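Local coordinates for uncharacterized protein DSY3957 (Desulfitobacterium hafniense, PDB 3HXL) that probably serves as a building block of the contractile sheath that surrounds the tail tube of a myovirus-like phage, at residues 140-145 with 156-161; 94-99 with 113-118; 382-387 with 403-408; 419-424 with 428-433; 34-39 with 269-274. All coordinates share one frame; numbering follows the deposited sequence.

Contact 1 of 5, residues 140-145 with 156-161; sequences AELDKQ and NDWVIF
Asp143 and Asn156 supply the hydrogen bond that spans the segments. Asp143 holds its CG opposite the backbone N (chi1 -173°), which carries the carboxylate to the asparagine. Asn156 ND2 donates to Asp143 OD2 over 3.2 Å, from above the carboxylate plane along a bent line (141° at the hydrogen). The same oxygen is gripped again from its own strand: Gln145 NE2 lies 2.9 Å from Asp143 OD2, nearly straight and on the syn lone pair, while NE2 also bonds Ala154 O. Asn156 OD1 collects two backbone donors, Trp158 N at 2.6 Å and Val159 N at 2.7 Å. The first bond makes an Asx turn, and the second extends it to an Asx motif at the entry to strand 159-162.

In strand 140-147 a classic beta bulge sets Leu142 and Asp143 both opposite Thr135, and their successive side chains point toward 156-161. The contact links edge strands of two sheets in the beta-sandwich domain.

Leu142 with Trp158 is the apolar pair: Leu142 CD1 approaches the indole obliquely, 3.3 Å from Trp158 NE1 and 3.6 Å from Trp158 CE2. An amide also stands beside a ring, Gln145 NE2 3.9 Å from Phe161 CE2, the planes nearly perpendicular.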
# COMPACT_ATOMS: atom_id res chain seq x y z
N ALA A 140 27.30 -10.36 -13.43
CA ALA A 140 26.71 -11.68 -13.52
C ALA A 140 25.93 -11.86 -14.82
O ALA A 140 25.10 -11.03 -15.19
CB ALA A 140 25.79 -11.92 -12.33
N GLU A 141 26.20 -12.96 -15.52
CA GLU A 141 25.52 -13.26 -16.77
C GLU A 141 24.13 -13.80 -16.48
O GLU A 141 23.99 -14.87 -15.89
CB GLU A 141 26.32 -14.28 -17.58
CG GLU A 141 25.61 -14.78 -18.83
CD GLU A 141 26.41 -15.83 -19.57
OE1 GLU A 141 27.49 -15.48 -20.10
OE2 GLU A 141 25.97 -16.99 -19.61
N LEU A 142 23.10 -13.06 -16.90
CA LEU A 142 21.73 -13.49 -16.67
C LEU A 142 21.04 -13.97 -17.94
O LEU A 142 19.92 -14.47 -17.89
CB LEU A 142 20.92 -12.34 -16.04
CG LEU A 142 21.50 -11.75 -14.75
CD1 LEU A 142 20.59 -10.65 -14.24
CD2 LEU A 142 21.65 -12.85 -13.70
N ASP A 143 21.71 -13.82 -19.08
CA ASP A 143 21.16 -14.29 -20.36
C ASP A 143 22.30 -14.54 -21.35
O ASP A 143 23.31 -13.83 -21.34
CB ASP A 143 20.17 -13.28 -20.95
CG ASP A 143 19.47 -13.81 -22.20
OD1 ASP A 143 18.84 -14.89 -22.12
OD2 ASP A 143 19.53 -13.14 -23.26
N LYS A 144 22.12 -15.56 -22.18
CA LYS A 144 23.11 -15.90 -23.19
C LYS A 144 22.40 -16.47 -24.40
O LYS A 144 21.63 -17.43 -24.30
CB LYS A 144 24.12 -16.92 -22.64
CG LYS A 144 25.28 -17.22 -23.59
CD LYS A 144 26.45 -17.93 -22.89
CE LYS A 144 26.09 -19.34 -22.46
NZ LYS A 144 25.91 -20.26 -23.63
N GLN A 145 22.64 -15.85 -25.55
CA GLN A 145 22.02 -16.28 -26.80
C GLN A 145 23.08 -16.51 -27.87
O GLN A 145 23.93 -15.65 -28.10
CB GLN A 145 21.02 -15.23 -27.28
CG GLN A 145 19.82 -15.04 -26.36
CD GLN A 145 18.87 -13.97 -26.86
OE1 GLN A 145 18.49 -13.96 -28.04
NE2 GLN A 145 18.47 -13.07 -25.97
N ASN A 156 15.32 -9.77 -23.99
CA ASN A 156 15.28 -10.53 -22.74
C ASN A 156 14.65 -9.65 -21.66
O ASN A 156 14.10 -8.59 -21.97
CB ASN A 156 16.69 -10.99 -22.33
CG ASN A 156 17.69 -9.85 -22.25
OD1 ASN A 156 17.47 -8.85 -21.57
ND2 ASN A 156 18.81 -10.01 -22.95
N ASP A 157 14.71 -10.08 -20.41
CA ASP A 157 14.10 -9.30 -19.34
C ASP A 157 14.88 -8.03 -18.98
O ASP A 157 14.43 -7.23 -18.16
CB ASP A 157 13.91 -10.15 -18.08
CG ASP A 157 13.11 -11.41 -18.33
OD1 ASP A 157 12.15 -11.37 -19.12
OD2 ASP A 157 13.45 -12.45 -17.72
N TRP A 158 16.04 -7.84 -19.60
CA TRP A 158 16.86 -6.67 -19.29
C TRP A 158 17.07 -5.66 -20.41
O TRP A 158 17.12 -4.46 -20.16
CB TRP A 158 18.22 -7.11 -18.78
CG TRP A 158 18.15 -7.82 -17.49
CD1 TRP A 158 18.04 -9.16 -17.28
CD2 TRP A 158 18.18 -7.21 -16.19
NE1 TRP A 158 18.01 -9.43 -15.93
CE2 TRP A 158 18.09 -8.25 -15.24
CE3 TRP A 158 18.28 -5.88 -15.75
CZ2 TRP A 158 18.10 -8.00 -13.86
CZ3 TRP A 158 18.28 -5.64 -14.38
CH2 TRP A 158 18.19 -6.69 -13.45
N VAL A 159 17.20 -6.14 -21.64
CA VAL A 159 17.43 -5.24 -22.77
C VAL A 159 16.69 -5.60 -24.05
O VAL A 159 16.17 -6.71 -24.20
CB VAL A 159 18.93 -5.16 -23.12
CG1 VAL A 159 19.73 -4.69 -21.92
CG2 VAL A 159 19.43 -6.51 -23.61
N ILE A 160 16.67 -4.63 -24.96
CA ILE A 160 16.04 -4.78 -26.26
C ILE A 160 17.16 -4.60 -27.28
O ILE A 160 17.95 -3.66 -27.18
CB ILE A 160 14.97 -3.68 -26.51
CG1 ILE A 160 13.85 -3.77 -25.47
CG2 ILE A 160 14.41 -3.81 -27.92
CD1 ILE A 160 13.05 -5.06 -25.53
N PHE A 161 17.24 -5.52 -28.24
CA PHE A 161 18.27 -5.45 -29.27
C PHE A 161 17.73 -4.74 -30.50
O PHE A 161 16.60 -4.99 -30.92
CB PHE A 161 18.74 -6.85 -29.64
CG PHE A 161 19.35 -7.61 -28.49
CD1 PHE A 161 20.63 -7.30 -28.05
CD2 PHE A 161 18.64 -8.61 -27.85
CE1 PHE A 161 21.20 -7.98 -26.98
CE2 PHE A 161 19.20 -9.31 -26.78
CZ PHE A 161 20.48 -9.00 -26.34

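Contact 2 of 5, residues 94-99 with 113-118; sequences TKAAVT and RGNDIT
Asn115 turns its CG beside its own backbone N (chi1 -57°), and this swings the amide back toward Ala96, whose methyl group ends 3.5 Å from Asn115 OD1. That oxygen also accepts a hydrogen bond from Gly178 N. Ala96 CB also presses on bare main chain, 3.4 Å from Gly114 C. With no side chain on the glycine, the two backbones come close, Ala96 CA lying 4.9 Å from Gly114 CA.

The surface met by the methyl is the end of a 3-10 segment that runs through 113-116, tied by bonds from Asp116 N to Arg113 O and from Ile117 N to Gly114 O. A salt bridge closes the far side of the turn: Arg113 NH1 is 2.9 Å from Asp116 OD2, which lies in the guanidinium plane and is met on its anti side, tilted 27° from the carboxylate plane. The same NH1 pairs with Asp138, and Arg113 NH2 reaches Gly64 O.

Both segments belong to the beta-sandwich domain. Ala96 bonds through its backbone to Ala107 and leads into strand 97-100 at the edge of a three-stranded sheet, whereas the 3-10 turn delivers the chain into strand 117-123 of the four-stranded sheet.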
# COMPACT_ATOMS: atom_id res chain seq x y z
N THR A 94 15.60 7.75 -17.83
CA THR A 94 16.21 7.62 -19.15
C THR A 94 16.86 6.25 -19.30
O THR A 94 17.58 5.79 -18.42
CB THR A 94 17.29 8.70 -19.38
OG1 THR A 94 16.68 10.00 -19.35
CG2 THR A 94 17.96 8.51 -20.74
N LYS A 95 16.58 5.60 -20.43
CA LYS A 95 17.11 4.26 -20.71
C LYS A 95 18.59 4.26 -21.05
O LYS A 95 19.05 5.04 -21.90
CB LYS A 95 16.32 3.62 -21.86
CG LYS A 95 14.85 3.42 -21.54
CD LYS A 95 14.09 2.82 -22.72
CE LYS A 95 12.65 2.56 -22.36
NZ LYS A 95 11.90 1.93 -23.48
N ALA A 96 19.35 3.39 -20.40
CA ALA A 96 20.77 3.29 -20.69
C ALA A 96 20.90 2.51 -21.99
O ALA A 96 20.00 1.76 -22.36
CB ALA A 96 21.49 2.56 -19.57
N ALA A 97 22.02 2.70 -22.68
CA ALA A 97 22.22 1.99 -23.94
C ALA A 97 23.68 2.02 -24.37
O ALA A 97 24.49 2.73 -23.79
CB ALA A 97 21.34 2.61 -25.02
N VAL A 98 23.99 1.21 -25.38
CA VAL A 98 25.34 1.13 -25.92
C VAL A 98 25.25 0.56 -27.33
O VAL A 98 24.37 -0.25 -27.62
CB VAL A 98 26.25 0.23 -25.03
CG1 VAL A 98 25.78 -1.22 -25.09
CG2 VAL A 98 27.70 0.35 -25.48
N THR A 99 26.15 1.01 -28.20
CA THR A 99 26.17 0.53 -29.58
C THR A 99 27.52 -0.09 -29.91
O THR A 99 28.57 0.50 -29.66
CB THR A 99 25.89 1.67 -30.60
OG1 THR A 99 24.55 2.16 -30.43
CG2 THR A 99 26.05 1.15 -32.03
N ARG A 113 19.64 1.89 -13.10
CA ARG A 113 19.88 0.46 -13.05
C ARG A 113 20.37 -0.04 -14.41
O ARG A 113 21.05 -1.06 -14.51
CB ARG A 113 18.61 -0.27 -12.63
CG ARG A 113 18.73 -1.78 -12.52
CD ARG A 113 19.94 -2.22 -11.71
NE ARG A 113 19.76 -3.57 -11.19
CZ ARG A 113 20.71 -4.29 -10.61
NH1 ARG A 113 21.93 -3.79 -10.45
NH2 ARG A 113 20.44 -5.51 -10.16
N GLY A 114 20.02 0.69 -15.47
CA GLY A 114 20.46 0.31 -16.79
C GLY A 114 21.97 0.39 -16.94
O GLY A 114 22.56 -0.33 -17.76
N ASN A 115 22.61 1.25 -16.16
CA ASN A 115 24.07 1.39 -16.25
C ASN A 115 24.82 0.21 -15.62
O ASN A 115 26.04 0.13 -15.71
CB ASN A 115 24.54 2.69 -15.60
CG ASN A 115 23.88 3.92 -16.20
OD1 ASN A 115 23.77 4.05 -17.43
ND2 ASN A 115 23.45 4.83 -15.34
N ASP A 116 24.09 -0.70 -14.98
CA ASP A 116 24.72 -1.87 -14.37
C ASP A 116 24.69 -3.04 -15.34
O ASP A 116 25.04 -4.17 -14.98
CB ASP A 116 24.01 -2.29 -13.08
CG ASP A 116 24.03 -1.21 -12.01
OD1 ASP A 116 24.96 -0.38 -12.02
OD2 ASP A 116 23.12 -1.20 -11.16
N ILE A 117 24.25 -2.77 -16.56
CA ILE A 117 24.17 -3.81 -17.58
C ILE A 117 25.38 -3.70 -18.50
O ILE A 117 25.81 -2.60 -18.85
CB ILE A 117 22.89 -3.65 -18.42
CG1 ILE A 117 21.67 -3.55 -17.50
CG2 ILE A 117 22.73 -4.85 -19.36
CD1 ILE A 117 20.36 -3.32 -18.22
N THR A 118 25.93 -4.85 -18.89
CA THR A 118 27.07 -4.87 -19.79
C THR A 118 26.88 -5.93 -20.86
O THR A 118 26.49 -7.06 -20.57
CB THR A 118 28.39 -5.16 -19.03
OG1 THR A 118 28.63 -4.11 -18.08
CG2 THR A 118 29.56 -5.24 -20.00

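Contact 3 of 5, residues 382-387 with 403-408; sequences ECINYM and TDLTVQ
Leu405 faces Cys383 and Ile384 where helix 382-387 and strand 405-408 run nearly antiparallel, their axes inclined at 158° and 9.3 Å apart at closest approach. The backbones come nearest at Ile384 CA and Leu405 CA, 7.0 Å from each other, a spacing that leaves room for side chains but brings no main-chain bonding across the interface. The helix is regular here, with Tyr386 N bonded to Glu382 O and Met387 N to Cys383 O.

Leu405 carries nearly all of the strand's share. Its CG is set anti to the backbone N (chi1 -164°), a setting that sends the branched end out to the helix. CD1 does most of the touching: it lies 3.5 Å from Cys383 CB and, more loosely, 4.0 Å from CG of Met387, which is present as selenomethionine. The side chains of Ile384 and the leucine slide past each other in opposite directions, which sets Ile384 CD1 3.4 Å from Leu405 CB, somewhat tighter than ordinary van der Waals contact. The leucine is therefore held by three residues of one helical face, two adjacent and the third a turn later, and every contact is apolar.

This is helix-on-sheet packing within the C-terminal domain. Phe399 adds to it by touching both Ile384 and Met387, while Cys383 packs on Phe361 of helix 344-364. That helix also receives Tyr386, whose OH bonds Asp356 and whose ring meets Phe357 edge to face. Strand 405-408 is one of the two outer strands of a three-stranded antiparallel sheet, beside strand 415-422, and helix 373-392 covers the face that bears Leu405.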
# COMPACT_ATOMS: atom_id res chain seq x y z
N GLU A 382 -29.65 -9.15 8.76
CA GLU A 382 -28.30 -9.30 8.24
C GLU A 382 -27.31 -8.39 8.95
O GLU A 382 -26.15 -8.75 9.14
CB GLU A 382 -28.28 -9.05 6.73
CG GLU A 382 -29.08 -10.08 5.94
CD GLU A 382 -28.60 -11.50 6.18
OE1 GLU A 382 -27.46 -11.83 5.78
OE2 GLU A 382 -29.36 -12.30 6.78
N CYS A 383 -27.76 -7.20 9.35
CA CYS A 383 -26.89 -6.27 10.04
C CYS A 383 -26.62 -6.75 11.46
O CYS A 383 -25.50 -6.64 11.97
CB CYS A 383 -27.51 -4.88 10.06
SG CYS A 383 -27.57 -4.13 8.41
N ILE A 384 -27.66 -7.28 12.11
CA ILE A 384 -27.51 -7.79 13.46
C ILE A 384 -26.49 -8.91 13.44
O ILE A 384 -25.58 -8.96 14.27
CB ILE A 384 -28.85 -8.33 13.99
CG1 ILE A 384 -29.82 -7.16 14.18
CG2 ILE A 384 -28.64 -9.07 15.30
CD1 ILE A 384 -29.37 -6.15 15.20
N ASN A 385 -26.63 -9.82 12.48
CA ASN A 385 -25.69 -10.93 12.38
C ASN A 385 -24.28 -10.41 12.17
O ASN A 385 -23.32 -10.95 12.72
CB ASN A 385 -26.07 -11.86 11.23
CG ASN A 385 -27.38 -12.57 11.48
OD1 ASN A 385 -27.65 -13.00 12.60
ND2 ASN A 385 -28.20 -12.70 10.44
N TYR A 386 -24.16 -9.34 11.38
CA TYR A 386 -22.86 -8.74 11.11
C TYR A 386 -22.28 -8.18 12.41
O TYR A 386 -21.12 -8.42 12.73
CB TYR A 386 -22.99 -7.61 10.09
CG TYR A 386 -21.69 -6.86 9.85
CD1 TYR A 386 -20.78 -7.29 8.89
CD2 TYR A 386 -21.36 -5.75 10.62
CE1 TYR A 386 -19.57 -6.62 8.70
CE2 TYR A 386 -20.16 -5.08 10.44
CZ TYR A 386 -19.26 -5.52 9.48
OH TYR A 386 -18.06 -4.86 9.32
N MSE A 387 -23.09 -7.42 13.14
CA MSE A 387 -22.63 -6.83 14.38
C MSE A 387 -22.26 -7.90 15.40
O MSE A 387 -21.30 -7.73 16.15
CB MSE A 387 -23.70 -5.89 14.94
CG MSE A 387 -23.98 -4.68 14.05
SE MSE A 387 -22.42 -3.53 13.79
CE MSE A 387 -22.37 -2.71 15.53
N THR A 403 -31.96 -4.42 20.66
CA THR A 403 -32.25 -3.00 20.82
C THR A 403 -31.24 -2.05 20.21
O THR A 403 -31.53 -0.87 20.01
CB THR A 403 -32.41 -2.65 22.31
OG1 THR A 403 -32.60 -1.23 22.45
CG2 THR A 403 -31.16 -3.06 23.09
N ASP A 404 -30.06 -2.56 19.88
CA ASP A 404 -29.00 -1.71 19.33
C ASP A 404 -29.01 -1.48 17.83
O ASP A 404 -28.07 -0.89 17.29
CB ASP A 404 -27.64 -2.27 19.77
CG ASP A 404 -27.41 -2.11 21.26
OD1 ASP A 404 -26.40 -2.63 21.78
OD2 ASP A 404 -28.24 -1.46 21.92
N LEU A 405 -30.06 -1.92 17.15
CA LEU A 405 -30.14 -1.72 15.70
C LEU A 405 -31.58 -1.80 15.20
O LEU A 405 -32.30 -2.76 15.49
CB LEU A 405 -29.28 -2.76 14.99
CG LEU A 405 -28.92 -2.52 13.52
CD1 LEU A 405 -27.65 -3.28 13.19
CD2 LEU A 405 -30.06 -2.96 12.61
N THR A 406 -32.00 -0.78 14.46
CA THR A 406 -33.35 -0.71 13.92
C THR A 406 -33.33 -0.26 12.46
O THR A 406 -32.32 0.27 11.98
CB THR A 406 -34.21 0.28 14.72
OG1 THR A 406 -33.62 1.59 14.67
CG2 THR A 406 -34.33 -0.16 16.17
N VAL A 407 -34.44 -0.49 11.76
CA VAL A 407 -34.56 -0.12 10.35
C VAL A 407 -35.94 0.47 10.06
O VAL A 407 -36.95 -0.22 10.18
CB VAL A 407 -34.35 -1.35 9.43
CG1 VAL A 407 -34.58 -0.96 7.98
CG2 VAL A 407 -32.94 -1.90 9.62
N GLN A 408 -35.97 1.74 9.66
CA GLN A 408 -37.22 2.42 9.34
C GLN A 408 -37.25 2.88 7.88
O GLN A 408 -36.21 2.94 7.22
CB GLN A 408 -37.42 3.65 10.24
CG GLN A 408 -37.83 3.35 11.68
CD GLN A 408 -36.65 3.23 12.62
OE1 GLN A 408 -36.82 2.96 13.81
NE2 GLN A 408 -35.44 3.43 12.10

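Contact 4 of 5, residues 419-424 with 428-433; sequences EAYAWP and IEKIYV
Ala420 pairs with Val433 and Ala422 with Ile431 as hydrogen-bonded antiparallel pairs, with Tyr421 and Tyr432 forming the non-hydrogen-bonded pair between them, in a beta hairpin where the N-to-C axes of 419-422 and 431-433 run at 152° to each other. Four backbone bonds hold this register, among them Ile431 N to Ala422 O at 2.7 Å and Ala422 N to Ile431 O at 2.9 Å.

On the tyrosine face, Lys430 reaches across two aromatic rings. Its CG sits over the Trp423 six-membered ring, 3.3 Å from the centroid, in a CH-pi contact. A bend at chi3 (-62°) then carries NZ over the Tyr421 face, 4.1 Å from that centroid and close to the ring normal, a cation-pi arrangement. Tyr421 CE1 packs against Tyr432 CB at 4.0 Å. Farther along, Tyr432 OH donates over 2.6 Å to Glu419 OE2, which accepts through its anti lone pair, with the carboxylate almost perpendicular to the phenol ring. Arg434 also bonds this hydroxyl.

Ala420, Ala422, Ile431 and Val433 share the other face, where Ala422 CB lies near Val433 CG2; beyond the paired residues, Pro424 CG is 3.6 Å from Ile431 CD1. Ile431 also packs on Val346 and Leu350 of helix 344-364. Strand 415-422 occupies the centre of the three-stranded sheet, with 431-438 along one edge and 405-408 along the other.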
# COMPACT_ATOMS: atom_id res chain seq x y z
N GLU A 419 -30.40 2.57 11.93
CA GLU A 419 -29.75 3.21 13.07
C GLU A 419 -29.22 2.13 14.00
O GLU A 419 -29.93 1.17 14.31
CB GLU A 419 -30.74 4.10 13.82
CG GLU A 419 -31.17 5.36 13.07
CD GLU A 419 -32.00 6.30 13.94
OE1 GLU A 419 -33.11 5.90 14.34
OE2 GLU A 419 -31.54 7.43 14.21
N ALA A 420 -27.98 2.28 14.44
CA ALA A 420 -27.39 1.30 15.34
C ALA A 420 -26.39 1.92 16.30
O ALA A 420 -25.94 3.05 16.10
CB ALA A 420 -26.70 0.21 14.52
N TYR A 421 -26.06 1.18 17.34
CA TYR A 421 -25.07 1.62 18.31
C TYR A 421 -23.98 0.57 18.33
O TYR A 421 -24.25 -0.61 18.51
CB TYR A 421 -25.67 1.76 19.71
CG TYR A 421 -26.40 3.05 19.91
CD1 TYR A 421 -25.76 4.28 19.69
CD2 TYR A 421 -27.73 3.06 20.31
CE1 TYR A 421 -26.44 5.48 19.87
CE2 TYR A 421 -28.42 4.26 20.49
CZ TYR A 421 -27.76 5.46 20.27
OH TYR A 421 -28.44 6.65 20.45
N ALA A 422 -22.75 1.02 18.12
CA ALA A 422 -21.60 0.13 18.12
C ALA A 422 -20.66 0.63 19.20
O ALA A 422 -20.38 1.83 19.29
CB ALA A 422 -20.91 0.16 16.77
N TRP A 423 -20.17 -0.29 20.01
CA TRP A 423 -19.26 0.07 21.09
C TRP A 423 -17.89 -0.57 20.85
O TRP A 423 -17.69 -1.75 21.15
CB TRP A 423 -19.82 -0.42 22.42
CG TRP A 423 -19.55 0.50 23.56
CD1 TRP A 423 -18.39 1.18 23.81
CD2 TRP A 423 -20.45 0.82 24.63
NE1 TRP A 423 -18.51 1.91 24.97
CE2 TRP A 423 -19.76 1.71 25.49
CE3 TRP A 423 -21.76 0.46 24.94
CZ2 TRP A 423 -20.35 2.23 26.65
CZ3 TRP A 423 -22.35 0.97 26.09
CH2 TRP A 423 -21.64 1.85 26.93
N PRO A 424 -16.94 0.19 20.29
CA PRO A 424 -15.59 -0.34 20.03
C PRO A 424 -14.95 -0.76 21.35
O PRO A 424 -15.11 -0.09 22.36
CB PRO A 424 -14.87 0.85 19.40
CG PRO A 424 -15.96 1.58 18.71
CD PRO A 424 -17.07 1.55 19.74
N ILE A 428 -14.86 3.69 25.81
CA ILE A 428 -15.88 3.56 26.84
C ILE A 428 -17.12 4.39 26.50
O ILE A 428 -17.90 4.75 27.38
CB ILE A 428 -15.35 4.00 28.23
CG1 ILE A 428 -15.01 5.50 28.22
CG2 ILE A 428 -14.14 3.16 28.61
CD1 ILE A 428 -13.85 5.88 27.32
N GLU A 429 -17.28 4.68 25.22
CA GLU A 429 -18.41 5.46 24.75
C GLU A 429 -18.96 4.84 23.46
O GLU A 429 -18.20 4.51 22.55
CB GLU A 429 -17.96 6.90 24.51
CG GLU A 429 -19.06 7.84 24.08
CD GLU A 429 -18.61 9.29 24.06
OE1 GLU A 429 -18.28 9.82 25.15
OE2 GLU A 429 -18.57 9.90 22.97
N LYS A 430 -20.28 4.67 23.41
CA LYS A 430 -20.95 4.07 22.25
C LYS A 430 -20.88 5.00 21.05
O LYS A 430 -20.79 6.22 21.19
CB LYS A 430 -22.43 3.80 22.57
CG LYS A 430 -22.73 3.53 24.03
CD LYS A 430 -24.20 3.18 24.26
CE LYS A 430 -25.14 4.31 23.86
NZ LYS A 430 -26.56 3.94 24.11
N ILE A 431 -20.92 4.42 19.85
CA ILE A 431 -20.88 5.21 18.63
C ILE A 431 -22.17 5.00 17.84
O ILE A 431 -22.60 3.87 17.64
CB ILE A 431 -19.67 4.85 17.76
CG1 ILE A 431 -18.38 5.25 18.48
CG2 ILE A 431 -19.76 5.55 16.40
CD1 ILE A 431 -17.11 4.86 17.76
N TYR A 432 -22.78 6.11 17.42
CA TYR A 432 -24.01 6.09 16.64
C TYR A 432 -23.68 5.86 15.17
O TYR A 432 -22.81 6.52 14.61
CB TYR A 432 -24.75 7.42 16.81
CG TYR A 432 -25.93 7.61 15.89
CD1 TYR A 432 -27.09 6.84 16.03
CD2 TYR A 432 -25.89 8.56 14.87
CE1 TYR A 432 -28.18 7.01 15.17
CE2 TYR A 432 -26.97 8.74 14.00
CZ TYR A 432 -28.11 7.96 14.16
OH TYR A 432 -29.17 8.14 13.30
N VAL A 433 -24.38 4.91 14.57
CA VAL A 433 -24.17 4.56 13.16
C VAL A 433 -25.48 4.76 12.41
O VAL A 433 -26.49 4.14 12.74
CB VAL A 433 -23.73 3.09 13.01
CG1 VAL A 433 -23.52 2.76 11.54
CG2 VAL A 433 -22.47 2.85 13.81

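Contact 5 of 5, residues 34-39 with 269-274; sequences GIVSMP and WVAGAT
Val36 has the largest buried surface in this contact, and it meets the helix at Ala271 and Gly272. One methyl does the work. Val36 CG2 stands anti to the backbone N, which leaves CG1 between N and the carbonyl carbon (chi1 66°), and it touches Ala271 CB at 3.6 Å. The same methyl reaches past the alanine to the helix backbone, 3.9 Å from Ala271 C and 4.0 Å from Gly272 N.

Gly272 contributes main chain alone, and here Val36 CA and Gly272 CA are 5.6 Å apart. Ala271 is likewise small, so the interface is a small fit, with one methyl set against an alanine methyl and the peptide that follows it, and no hydrogen bond across. Within this same turn of the helix, Val270 O accepts Thr274 N and, from the opposite face of its plane, Thr274 OG1 at 2.7 Å.

The contact joins parts more than 200 residues apart, the region related to the N-terminal part of Gp18 domain III and the subtilisin-like domain. Strand 35-40 lies between the parallel strands 84-89 and 202-204 of a mixed sheet, and helix 263-276 covers one face of it, with Ala271 also packing on Ala204 and Val234. Ser37 points away from this helix and bonds Tyr191, so helix 185-195 lies on the other face.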
# COMPACT_ATOMS: atom_id res chain seq x y z
N GLY A 34 -5.36 -5.54 4.66
CA GLY A 34 -4.06 -6.01 4.22
C GLY A 34 -3.48 -5.39 2.96
O GLY A 34 -2.39 -5.77 2.54
N ILE A 35 -4.18 -4.43 2.36
CA ILE A 35 -3.68 -3.83 1.13
C ILE A 35 -3.11 -2.42 1.32
O ILE A 35 -3.82 -1.50 1.72
CB ILE A 35 -4.79 -3.78 0.07
CG1 ILE A 35 -5.34 -5.19 -0.15
CG2 ILE A 35 -4.24 -3.21 -1.23
CD1 ILE A 35 -6.54 -5.24 -1.07
N VAL A 36 -1.83 -2.27 1.02
CA VAL A 36 -1.15 -0.98 1.14
C VAL A 36 -0.71 -0.53 -0.26
O VAL A 36 -0.49 -1.36 -1.14
CB VAL A 36 0.10 -1.08 2.07
CG1 VAL A 36 1.17 -1.97 1.43
CG2 VAL A 36 0.66 0.31 2.35
N SER A 37 -0.62 0.78 -0.47
CA SER A 37 -0.18 1.32 -1.76
C SER A 37 0.85 2.41 -1.52
O SER A 37 0.75 3.17 -0.55
CB SER A 37 -1.34 1.90 -2.56
OG SER A 37 -0.86 2.42 -3.79
N MSE A 38 1.82 2.51 -2.41
CA MSE A 38 2.87 3.49 -2.23
C MSE A 38 3.46 4.00 -3.54
O MSE A 38 3.74 3.22 -4.45
CB MSE A 38 3.95 2.85 -1.36
CG MSE A 38 5.17 3.69 -1.04
SE MSE A 38 6.22 2.82 0.38
CE MSE A 38 6.46 1.09 -0.53
N PRO A 39 3.61 5.32 -3.66
CA PRO A 39 4.18 5.91 -4.88
C PRO A 39 5.69 6.08 -4.64
O PRO A 39 6.10 6.70 -3.66
CB PRO A 39 3.45 7.24 -5.00
CG PRO A 39 3.30 7.66 -3.56
CD PRO A 39 2.94 6.36 -2.84
N TRP A 269 6.42 1.11 6.67
CA TRP A 269 6.02 0.09 7.64
C TRP A 269 4.72 0.46 8.34
O TRP A 269 3.84 -0.38 8.51
CB TRP A 269 7.11 -0.11 8.70
CG TRP A 269 6.77 -1.18 9.70
CD1 TRP A 269 7.05 -2.52 9.59
CD2 TRP A 269 6.07 -1.02 10.93
NE1 TRP A 269 6.57 -3.19 10.69
CE2 TRP A 269 5.96 -2.30 11.53
CE3 TRP A 269 5.53 0.09 11.60
CZ2 TRP A 269 5.32 -2.50 12.76
CZ3 TRP A 269 4.89 -0.12 12.83
CH2 TRP A 269 4.80 -1.41 13.39
N VAL A 270 4.60 1.72 8.75
CA VAL A 270 3.38 2.14 9.44
C VAL A 270 2.14 1.90 8.58
O VAL A 270 1.11 1.44 9.09
CB VAL A 270 3.45 3.63 9.85
CG1 VAL A 270 2.14 4.04 10.53
CG2 VAL A 270 4.61 3.83 10.81
N ALA A 271 2.24 2.20 7.29
CA ALA A 271 1.12 2.01 6.37
C ALA A 271 0.83 0.53 6.20
O ALA A 271 -0.33 0.11 6.18
CB ALA A 271 1.46 2.63 5.02
N GLY A 272 1.89 -0.27 6.08
CA GLY A 272 1.72 -1.70 5.93
C GLY A 272 1.12 -2.32 7.17
O GLY A 272 0.24 -3.19 7.09
N ALA A 273 1.59 -1.88 8.33
CA ALA A 273 1.09 -2.38 9.61
C ALA A 273 -0.36 -2.01 9.86
O ALA A 273 -1.14 -2.79 10.42
CB ALA A 273 1.97 -1.85 10.75
N THR A 274 -0.72 -0.79 9.46
CA THR A 274 -2.07 -0.30 9.62
C THR A 274 -3.01 -1.10 8.71
O THR A 274 -4.08 -1.52 9.13
CB THR A 274 -2.14 1.20 9.24
OG1 THR A 274 -1.36 1.95 10.18
CG2 THR A 274 -3.57 1.71 9.26

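How the contacts relate
The five contacts fall into three groups along an elongated chain. Contacts 1 and 2, with centres 12 Å apart, share the beta-sandwich domain and touch directly: Val159 CG1 packs on Ile117 CG2 at 3.9 Å. Contacts 3 and 4 are likewise 12 Å apart in the C-terminal domain, where they share one sheet; Thr406 N and Glu419 O, 2.8 Å apart, probably form a hydrogen bond. About 60 Å separates the centres of these two pairs, on opposite sides of the chain's centre. Contact 5 lies near that centre, roughly 30 Å from each of the others, and the long chain excursion between its two segments contains contacts 1 and 2.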